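DTDP-4-dehydrorhamnose 3-epimerase (Streptomyces niveus, PDB 2C0Z) epimerises a dTDP-linked 4-keto-6-deoxy sugar at C3, working together with NovU on the route to the sugar of the aminocoumarin antibiotic novobiocin. Local coordinates at residues D96-V99 / G100-T103; G145-P149 / A150-G154; D179-L182 / L183-R187. One frame throughout, in Å; residues are numbered along the deposited sequence.

Contact 1. Residues D96-V99 / G100-T103; sequences DLRV and GSPT
Asp96 points its carboxylate at residues 100-103 and meets the hydroxyls of Ser101 and Thr103 with one oxygen, OD2. Ser101 OG donates to Asp96 OD2 over 2.7 Å on the syn side, well out of the carboxylate plane, while Thr103 OG1 reaches the same OD2 at 2.6 Å along its anti lone pair. CG of Asp96 stands anti to the backbone N (chi1 -165°), which swings the carboxylate over toward these hydroxyls. A third donor completes the grip on OD2: Arg98 NH2, 2.9 Å from Asp96 OD2 and almost straight at 175°, comes from above the plane. The guanidinium binds side-on, its NE donating to Asp96 OD1 at 2.8 Å. Arg98 N approaches that OD1 from the opposite face, and this bond closes an Asx turn. Five donors thus hold a buried carboxylate, fixing its rotation and probably favouring the charged form. Ser101 OG works both ways, for it also accepts from Thr103 N in an ST turn. The backbone reverses between these groups: Ser101 N donates to Arg98 O at 2.9 Å, and Gly100 takes the third position of the turn with a positive phi of 100°, as is usual for glycine in a type II turn. Beyond the turn, Arg98 NH2 bonds Glu18 O, and Tyr195 of helix 195-198 packs on Arg98 and Ser101. At the tip is a type II beta turn from Arg98 to Ser101, flanked by an Asx turn and an ST turn and braced by a buried Asp-Arg salt bridge, in the connection between the antiparallel strands 89-96 and 107-113 of the cupin fold.

Contact 2. Residues G145-P149 / A150-G154; sequences GTYDP and ATEHG
Asp148 O takes two backbone N-H groups from the residues that follow: Thr151 N at 3.1 Å, and more weakly Glu152 N at 3.3 Å. This is a type I beta turn from Asp148 to Thr151, leading into strand 152-154, which within this chain is an outer strand of the five-stranded sheet of the RmlC-like cupin. Thr151 N stands above the carbonyl plane rather than on a lone pair. The side chain of Asp148 adds an Asx turn: its CG is anti to the backbone N (chi1 -179°), and OD1 accepts from Ala150 N at 3.1 Å, from above the carboxylate plane. The side chains of Asp148 and Thr151 cross at about a right angle, with Thr151 CG2 passing near Asp148 OD2. A water accepts from Asp148 N and bonds Thr151 OG1, so it ties the two residues together a second time. A further water donates to both Pro149 O and Glu152 O across the other end of the turn.

Tyr147, just before the turn, and Glu152, just after it, belong by similarity to the substrate site: Tyr147 as the ring that stacks on the thymidine base, Glu152 as a substrate-binding residue. Outside the turn, Glu152 OE2 forms a salt bridge with Arg176, and Tyr147 N donates to Gln56 OE1; Arg176 and Gln56 are likewise inferred substrate binders. Pro149 lies over one face of the Tyr147 ring, its N offset toward the rim. Glu152 OE1 arrives at the ring's edge, in plane and 3.5 Å from Tyr147 CD1, with the carboxylate turned 84° from the ring.

Contact 3. Residues D179-L182 / L183-R187; sequences DALL and LAEAR
Glu185 folds back from the first turn of its helix and crosses Leu182 at a slant, the flat carboxylate lying alongside the leucine's CB and CG. Leu182 is the N-cap residue of helix 183-188, and the glutamate three residues on returns to its backbone N, as in one half of a capping box. A leucine has no polar side-chain atom to return the bond to Glu185 N, so only that half is made. Separately, Asp159 OD1 accepts from Leu183 N, the first N-H of the helix. Glu185 CG lies beside its own backbone N and anti to the carbonyl carbon (chi1 -66°), and from there the extended chain runs back to the cap. Its OE1 accepts from Leu182 N over 3.0 Å, the donor standing 45° out of the carboxylate plane. A negative charge at this amino end would be expected to interact well with the helix dipole.

Leu181 approaches the same glutamate from another side: its CD2 is 3.7 Å from Glu185 OE1. Its other branch passes along the helix, CD1 coming 3.8 Å from Ala186 CA and brushing the Ala186 methyl. The polar end of Glu185 is thus bordered by two leucine side chains, with Leu182 CD1 at 3.9 Å from OE2. Leu183 turns away from the capping residues and packs on Tyr104, which joins the helix to the loop after strand 89-96. The helix proper begins with Ala186 N donating to Leu182 O at 2.9 Å, nearly in line with the carbonyl bond.

Along the chain the three contacts come in series, 96-103, then 145-154, then 179-187. Contacts 1 and 2 adjoin strands of the same five-stranded antiparallel sheet: contact 1 follows strand 89-96 and contact 2 enters strand 152-154, their centres about 20 Å apart without touching. Contact 3 lies about 15 Å from contact 1 and 17 Å from contact 2, centre to centre, and touches both. Leu97 CD2 packs on Leu183 CD1 at 3.4 Å, Val99 meets Arg187, and Ala180 reaches Gly154. Helix 183-188 thus packs on the loop between strands 89-96 and 107-113, and the residues before it reach the end of strand 152-154, while contact 2 alone holds inferred substrate-binding residues.

Contact 1. Residues D96-V99 / G100-T103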
ATOM      1  N   ASP A  96      -9.661  17.944 -12.716  1.00 10.02           N
ATOM      2  CA  ASP A  96      -9.277  17.806 -14.111  1.00  9.78           C
ATOM      3  C   ASP A  96      -8.519  19.018 -14.576  1.00 10.42           C
ATOM      4  O   ASP A  96      -9.120  20.061 -14.781  1.00 11.12           O
ATOM      5  CB  ASP A  96     -10.509  17.587 -14.974  1.00  9.60           C
ATOM      6  CG  ASP A  96     -10.186  17.077 -16.351  1.00  9.21           C
ATOM      7  OD1 ASP A  96      -9.017  17.193 -16.810  1.00 10.05           O
ATOM      8  OD2 ASP A  96     -11.073  16.528 -17.041  1.00  9.78           O
ATOM      9  N   LEU A  97      -7.202  18.867 -14.774  1.00 11.00           N
ATOM     10  CA  LEU A  97      -6.322  19.976 -15.166  1.00 11.30           C
ATOM     11  C   LEU A  97      -6.015  19.951 -16.663  1.00 12.02           C
ATOM     12  O   LEU A  97      -5.157  20.707 -17.129  1.00 13.80           O
ATOM     13  CB  LEU A  97      -5.029  19.906 -14.344  1.00 10.93           C
ATOM     14  CG  LEU A  97      -5.219  20.104 -12.836  1.00 12.00           C
ATOM     15  CD1 LEU A  97      -3.873  19.875 -12.146  1.00 12.75           C
ATOM     16  CD2 LEU A  97      -5.776  21.472 -12.519  1.00 12.49           C
ATOM     17  N   ARG A  98      -6.696  19.083 -17.412  1.00 11.94           N
ATOM     18  CA  ARG A  98      -6.369  18.839 -18.819  1.00 11.83           C
ATOM     19  C   ARG A  98      -7.104  19.851 -19.700  1.00 12.10           C
ATOM     20  O   ARG A  98      -8.312  19.761 -19.908  1.00 12.49           O
ATOM     21  CB  ARG A  98      -6.749  17.439 -19.214  1.00 12.43           C
ATOM     22  CG  ARG A  98      -6.081  16.371 -18.346  1.00 12.84           C
ATOM     23  CD  ARG A  98      -6.616  15.005 -18.567  1.00 12.74           C
ATOM     24  NE  ARG A  98      -8.026  14.929 -18.187  1.00 12.94           N
ATOM     25  CZ  ARG A  98      -8.775  13.819 -18.202  1.00 12.63           C
ATOM     26  NH1 ARG A  98      -8.279  12.642 -18.569  1.00 13.39           N
ATOM     27  NH2 ARG A  98     -10.035  13.886 -17.819  1.00 12.56           N
ATOM     28  N   VAL A  99      -6.373  20.817 -20.206  1.00 12.90           N
ATOM     29  CA  VAL A  99      -6.949  21.846 -21.046  1.00 13.75           C
ATOM     30  C   VAL A  99      -7.589  21.212 -22.275  1.00 14.12           C
ATOM     31  O   VAL A  99      -6.974  20.427 -23.004  1.00 14.65           O
ATOM     32  CB  VAL A  99      -5.896  22.900 -21.429  1.00 14.07           C
ATOM     33  CG1 VAL A  99      -6.475  23.919 -22.368  1.00 16.21           C
ATOM     34  CG2 VAL A  99      -5.344  23.564 -20.198  1.00 14.24           C
ATOM     35  N   GLY A 100      -8.845  21.566 -22.508  1.00 14.75           N
ATOM     36  CA  GLY A 100      -9.601  20.990 -23.597  1.00 14.11           C
ATOM     37  C   GLY A 100     -10.542  19.889 -23.193  1.00 14.34           C
ATOM     38  O   GLY A 100     -11.448  19.503 -23.969  1.00 15.52           O
ATOM     39  N   SER A 101     -10.362  19.353 -21.981  1.00 12.64           N
ATOM     40  CA  SER A 101     -11.223  18.292 -21.512  1.00 12.09           C
ATOM     41  C   SER A 101     -12.621  18.857 -21.258  1.00 11.86           C
ATOM     42  O   SER A 101     -12.759  19.971 -20.740  1.00 11.89           O
ATOM     43  CB  SER A 101     -10.702  17.752 -20.179  1.00 12.10           C
ATOM     44  OG  SER A 101     -11.688  16.903 -19.613  1.00 11.33           O
ATOM     45  N   PRO A 102     -13.665  18.078 -21.536  1.00 13.09           N
ATOM     46  CA  PRO A 102     -15.007  18.521 -21.176  1.00 12.90           C
ATOM     47  C   PRO A 102     -15.149  18.902 -19.708  1.00 12.31           C
ATOM     48  O   PRO A 102     -15.991  19.737 -19.353  1.00 12.69           O
ATOM     49  CB  PRO A 102     -15.888  17.310 -21.499  1.00 14.57           C
ATOM     50  CG  PRO A 102     -15.145  16.541 -22.502  1.00 15.99           C
ATOM     51  CD  PRO A 102     -13.671  16.768 -22.217  1.00 13.67           C
ATOM     52  N   THR A 103     -14.357  18.263 -18.844  1.00 11.02           N
ATOM     53  CA  THR A 103     -14.453  18.534 -17.423  1.00 10.45           C
ATOM     54  C   THR A 103     -13.234  19.305 -16.907  1.00  9.93           C
ATOM     55  O   THR A 103     -12.966  19.295 -15.715  1.00 11.13           O
ATOM     56  CB  THR A 103     -14.641  17.206 -16.617  1.00 10.71           C
ATOM     57  OG1 THR A 103     -13.670  16.216 -16.994  1.00 10.75           O
ATOM     58  CG2 THR A 103     -15.991  16.602 -16.940  1.00 12.85           C
TER

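Contact 2. Residues G145-P149 / A150-G154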
ATOM      1  N   GLY A 145       4.950   6.414 -11.893  1.00 12.97           N
ATOM      2  CA  GLY A 145       6.267   6.988 -12.132  1.00 14.41           C
ATOM      3  C   GLY A 145       6.932   7.395 -10.848  1.00 15.01           C
ATOM      4  O   GLY A 145       6.273   7.625  -9.823  1.00 16.13           O
ATOM      5  N   THR A 146       8.251   7.484 -10.887  1.00 15.43           N
ATOM      6  CA  THR A 146       8.986   7.898  -9.705  1.00 16.63           C
ATOM      7  C   THR A 146       9.030   9.409  -9.599  1.00 17.55           C
ATOM      8  O   THR A 146       8.828  10.142 -10.591  1.00 18.26           O
ATOM      9  CB  THR A 146      10.419   7.369  -9.727  1.00 16.06           C
ATOM     10  OG1 THR A 146      11.071   7.742 -10.947  1.00 18.91           O
ATOM     11  CG2 THR A 146      10.440   5.846  -9.666  1.00 15.50           C
ATOM     12  N   TYR A 147       9.257   9.879  -8.386  1.00 19.29           N
ATOM     13  CA  TYR A 147       9.349  11.312  -8.139  1.00 20.97           C
ATOM     14  C   TYR A 147      10.463  11.936  -8.947  1.00 21.22           C
ATOM     15  O   TYR A 147      11.609  11.466  -8.957  1.00 21.90           O
ATOM     16  CB  TYR A 147       9.585  11.574  -6.656  1.00 21.57           C
ATOM     17  CG  TYR A 147       9.811  13.036  -6.334  1.00 23.93           C
ATOM     18  CD1 TYR A 147       8.776  13.949  -6.438  1.00 25.15           C
ATOM     19  CD2 TYR A 147      11.061  13.491  -5.935  1.00 27.56           C
ATOM     20  CE1 TYR A 147       8.968  15.294  -6.150  1.00 27.80           C
ATOM     21  CE2 TYR A 147      11.273  14.843  -5.639  1.00 29.23           C
ATOM     22  CZ  TYR A 147      10.218  15.729  -5.751  1.00 29.67           C
ATOM     23  OH  TYR A 147      10.408  17.058  -5.457  1.00 33.17           O
ATOM     24  N   ASP A 148      10.105  13.010  -9.637  1.00 21.38           N
ATOM     25  CA  ASP A 148      11.037  13.840 -10.369  1.00 21.54           C
ATOM     26  C   ASP A 148      10.662  15.295 -10.051  1.00 22.96           C
ATOM     27  O   ASP A 148       9.553  15.745 -10.381  1.00 22.33           O
ATOM     28  CB  ASP A 148      10.907  13.533 -11.848  1.00 22.00           C
ATOM     29  CG  ASP A 148      11.858  14.334 -12.705  1.00 24.50           C
ATOM     30  OD1 ASP A 148      12.510  15.251 -12.172  1.00 25.80           O
ATOM     31  OD2 ASP A 148      11.975  14.122 -13.927  1.00 26.89           O
ATOM     32  N   PRO A 149      11.546  16.044  -9.388  1.00 23.77           N
ATOM     33  CA  PRO A 149      11.192  17.422  -8.990  1.00 24.32           C
ATOM     34  C   PRO A 149      10.929  18.344 -10.189  1.00 24.06           C
ATOM     35  O   PRO A 149      10.217  19.329 -10.066  1.00 25.64           O
ATOM     36  CB  PRO A 149      12.420  17.887  -8.183  1.00 24.66           C
ATOM     37  CG  PRO A 149      13.545  17.016  -8.655  1.00 25.20           C
ATOM     38  CD  PRO A 149      12.920  15.683  -8.993  1.00 24.37           C
ATOM     39  N   ALA A 150      11.455  17.999 -11.351  1.00 23.60           N
ATOM     40  CA  ALA A 150      11.286  18.798 -12.557  1.00 23.75           C
ATOM     41  C   ALA A 150       9.880  18.730 -13.143  1.00 23.47           C
ATOM     42  O   ALA A 150       9.478  19.614 -13.915  1.00 23.53           O
ATOM     43  CB  ALA A 150      12.285  18.352 -13.621  1.00 24.39           C
ATOM     44  N   THR A 151       9.143  17.667 -12.814  1.00 21.98           N
ATOM     45  CA  THR A 151       7.835  17.448 -13.434  1.00 21.34           C
ATOM     46  C   THR A 151       6.671  17.563 -12.470  1.00 21.15           C
ATOM     47  O   THR A 151       5.528  17.533 -12.927  1.00 21.01           O
ATOM     48  CB  THR A 151       7.752  16.079 -14.128  1.00 21.41           C
ATOM     49  OG1 THR A 151       7.946  15.027 -13.171  1.00 20.34           O
ATOM     50  CG2 THR A 151       8.864  15.917 -15.131  1.00 22.78           C
ATOM     51  N   GLU A 152       6.931  17.657 -11.171  1.00 20.95           N
ATOM     52  CA  GLU A 152       5.827  17.765 -10.210  1.00 22.23           C
ATOM     53  C   GLU A 152       5.482  19.206  -9.908  1.00 20.90           C
ATOM     54  O   GLU A 152       6.323  19.988  -9.435  1.00 22.19           O
ATOM     55  CB  GLU A 152       6.082  17.040  -8.893  1.00 23.91           C
ATOM     56  CG  GLU A 152       4.767  16.926  -8.108  1.00 28.24           C
ATOM     57  CD  GLU A 152       4.907  16.155  -6.820  1.00 33.45           C
ATOM     58  OE1 GLU A 152       5.502  15.065  -6.856  1.00 37.30           O
ATOM     59  OE2 GLU A 152       4.409  16.636  -5.777  1.00 35.69           O
ATOM     60  N   HIS A 153       4.230  19.561 -10.174  1.00 18.77           N
ATOM     61  CA  HIS A 153       3.778  20.922 -10.016  1.00 17.33           C
ATOM     62  C   HIS A 153       2.445  20.954  -9.291  1.00 15.72           C
ATOM     63  O   HIS A 153       1.937  19.912  -8.853  1.00 13.52           O
ATOM     64  CB  HIS A 153       3.738  21.575 -11.384  1.00 18.06           C
ATOM     65  CG  HIS A 153       5.076  21.555 -12.058  1.00 21.32           C
ATOM     66  ND1 HIS A 153       5.315  20.926 -13.260  1.00 24.06           N
ATOM     67  CD2 HIS A 153       6.268  22.043 -11.645  1.00 24.77           C
ATOM     68  CE1 HIS A 153       6.588  21.067 -13.575  1.00 24.78           C
ATOM     69  NE2 HIS A 153       7.191  21.722 -12.601  1.00 25.25           N
ATOM     70  N   GLY A 154       1.906  22.152  -9.118  1.00 15.27           N
ATOM     71  CA  GLY A 154       0.626  22.254  -8.453  1.00 14.81           C
ATOM     72  C   GLY A 154      -0.124  23.527  -8.742  1.00 14.40           C
ATOM     73  O   GLY A 154       0.426  24.470  -9.328  1.00 15.47           O
TER
HETATM   74  O   HOH W   1       7.215  13.629 -10.621  1.00 23.84           O
HETATM   75  O   HOH W   2       8.539  20.188  -8.328  1.00 39.49           O

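Contact 3. Residues D179-L182 / L183-R187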
ATOM      1  N   ASP A 179       1.781  29.062  -1.795  1.00 18.53           N
ATOM      2  CA  ASP A 179       2.459  29.876  -2.811  1.00 18.60           C
ATOM      3  C   ASP A 179       2.158  29.426  -4.246  1.00 17.43           C
ATOM      4  O   ASP A 179       2.621  30.032  -5.212  1.00 17.60           O
ATOM      5  CB  ASP A 179       3.976  29.849  -2.587  1.00 19.34           C
ATOM      6  CG  ASP A 179       4.389  30.552  -1.300  1.00 21.64           C
ATOM      7  OD1 ASP A 179       3.575  31.288  -0.696  1.00 23.90           O
ATOM      8  OD2 ASP A 179       5.519  30.402  -0.816  1.00 26.55           O
ATOM      9  N   ALA A 180       1.345  28.393  -4.397  1.00 15.43           N
ATOM     10  CA  ALA A 180       1.064  27.851  -5.718  1.00 14.56           C
ATOM     11  C   ALA A 180       0.202  28.793  -6.553  1.00 13.76           C
ATOM     12  O   ALA A 180      -0.589  29.567  -6.016  1.00 14.87           O
ATOM     13  CB  ALA A 180       0.345  26.538  -5.584  1.00 13.74           C
ATOM     14  N   LEU A 181       0.366  28.665  -7.865  1.00 13.21           N
ATOM     15  CA  LEU A 181      -0.391  29.451  -8.831  1.00 13.05           C
ATOM     16  C   LEU A 181      -1.859  29.120  -8.773  1.00 13.11           C
ATOM     17  O   LEU A 181      -2.257  27.974  -8.550  1.00 13.53           O
ATOM     18  CB  LEU A 181       0.088  29.160 -10.244  1.00 12.88           C
ATOM     19  CG  LEU A 181       1.487  29.619 -10.653  1.00 14.77           C
ATOM     20  CD1 LEU A 181       1.648  29.499 -12.137  1.00 13.78           C
ATOM     21  CD2 LEU A 181       1.759  30.971 -10.213  1.00 18.99           C
ATOM     22  N   LEU A 182      -2.678  30.136  -8.993  1.00 12.43           N
ATOM     23  CA  LEU A 182      -4.075  29.917  -9.371  1.00 13.09           C
ATOM     24  C   LEU A 182      -4.163  29.101 -10.642  1.00 12.42           C
ATOM     25  O   LEU A 182      -3.263  29.112 -11.477  1.00 12.08           O
ATOM     26  CB  LEU A 182      -4.793  31.227  -9.568  1.00 13.81           C
ATOM     27  CG  LEU A 182      -4.807  32.126  -8.350  1.00 15.01           C
ATOM     28  CD1 LEU A 182      -5.684  33.329  -8.666  1.00 16.34           C
ATOM     29  CD2 LEU A 182      -5.321  31.397  -7.147  1.00 16.27           C
ATOM     30  N   LEU A 183      -5.275  28.382 -10.786  1.00 12.35           N
ATOM     31  CA  LEU A 183      -5.513  27.583 -11.982  1.00 11.67           C
ATOM     32  C   LEU A 183      -5.333  28.413 -13.277  1.00 12.36           C
ATOM     33  O   LEU A 183      -4.650  27.991 -14.180  1.00 12.70           O
ATOM     34  CB  LEU A 183      -6.909  26.947 -11.929  1.00 11.76           C
ATOM     35  CG  LEU A 183      -7.280  26.058 -13.117  1.00 13.62           C
ATOM     36  CD1 LEU A 183      -6.439  24.790 -13.066  1.00 15.05           C
ATOM     37  CD2 LEU A 183      -8.758  25.748 -13.114  1.00 14.41           C
ATOM     38  N   ALA A 184      -5.939  29.591 -13.319  1.00 13.37           N
ATOM     39  CA  ALA A 184      -5.882  30.451 -14.497  1.00 14.00           C
ATOM     40  C   ALA A 184      -4.471  30.983 -14.739  1.00 14.21           C
ATOM     41  O   ALA A 184      -4.074  31.165 -15.903  1.00 14.98           O
ATOM     42  CB  ALA A 184      -6.867  31.611 -14.348  1.00 15.19           C
ATOM     43  N   GLU A 185      -3.716  31.202 -13.652  1.00 13.55           N
ATOM     44  CA  GLU A 185      -2.318  31.612 -13.776  1.00 13.29           C
ATOM     45  C   GLU A 185      -1.460  30.498 -14.387  1.00 13.00           C
ATOM     46  O   GLU A 185      -0.593  30.746 -15.219  1.00 14.41           O
ATOM     47  CB  GLU A 185      -1.759  32.079 -12.428  1.00 13.67           C
ATOM     48  CG  GLU A 185      -2.394  33.338 -11.903  1.00 14.83           C
ATOM     49  CD  GLU A 185      -2.029  33.644 -10.463  1.00 15.59           C
ATOM     50  OE1 GLU A 185      -1.501  32.753  -9.734  1.00 14.96           O
ATOM     51  OE2 GLU A 185      -2.285  34.796 -10.042  1.00 19.07           O
ATOM     52  N   ALA A 186      -1.675  29.259 -13.947  1.00 13.28           N
ATOM     53  CA  ALA A 186      -0.966  28.117 -14.485  1.00 13.05           C
ATOM     54  C   ALA A 186      -1.314  27.937 -15.944  1.00 14.38           C
ATOM     55  O   ALA A 186      -0.454  27.711 -16.779  1.00 14.53           O
ATOM     56  CB  ALA A 186      -1.331  26.871 -13.693  1.00 13.46           C
ATOM     57  N   ARG A 187      -2.598  28.062 -16.256  1.00 15.40           N
ATOM     58  CA  ARG A 187      -3.021  27.951 -17.628  1.00 16.57           C
ATOM     59  C   ARG A 187      -2.391  29.016 -18.503  1.00 16.75           C
ATOM     60  O   ARG A 187      -1.947  28.736 -19.616  1.00 17.52           O
ATOM     61  CB  ARG A 187      -4.518  28.044 -17.745  1.00 16.84           C
ATOM     62  CG  ARG A 187      -4.955  27.612 -19.143  1.00 20.26           C
ATOM     63  CD  ARG A 187      -6.368  27.625 -19.305  1.00 23.91           C
ATOM     64  NE  ARG A 187      -6.737  27.393 -20.701  1.00 25.28           N
ATOM     65  CZ  ARG A 187      -7.980  27.425 -21.117  1.00 28.81           C
ATOM     66  NH1 ARG A 187      -8.955  27.715 -20.253  1.00 32.00           N
ATOM     67  NH2 ARG A 187      -8.256  27.200 -22.396  1.00 27.43           N
TER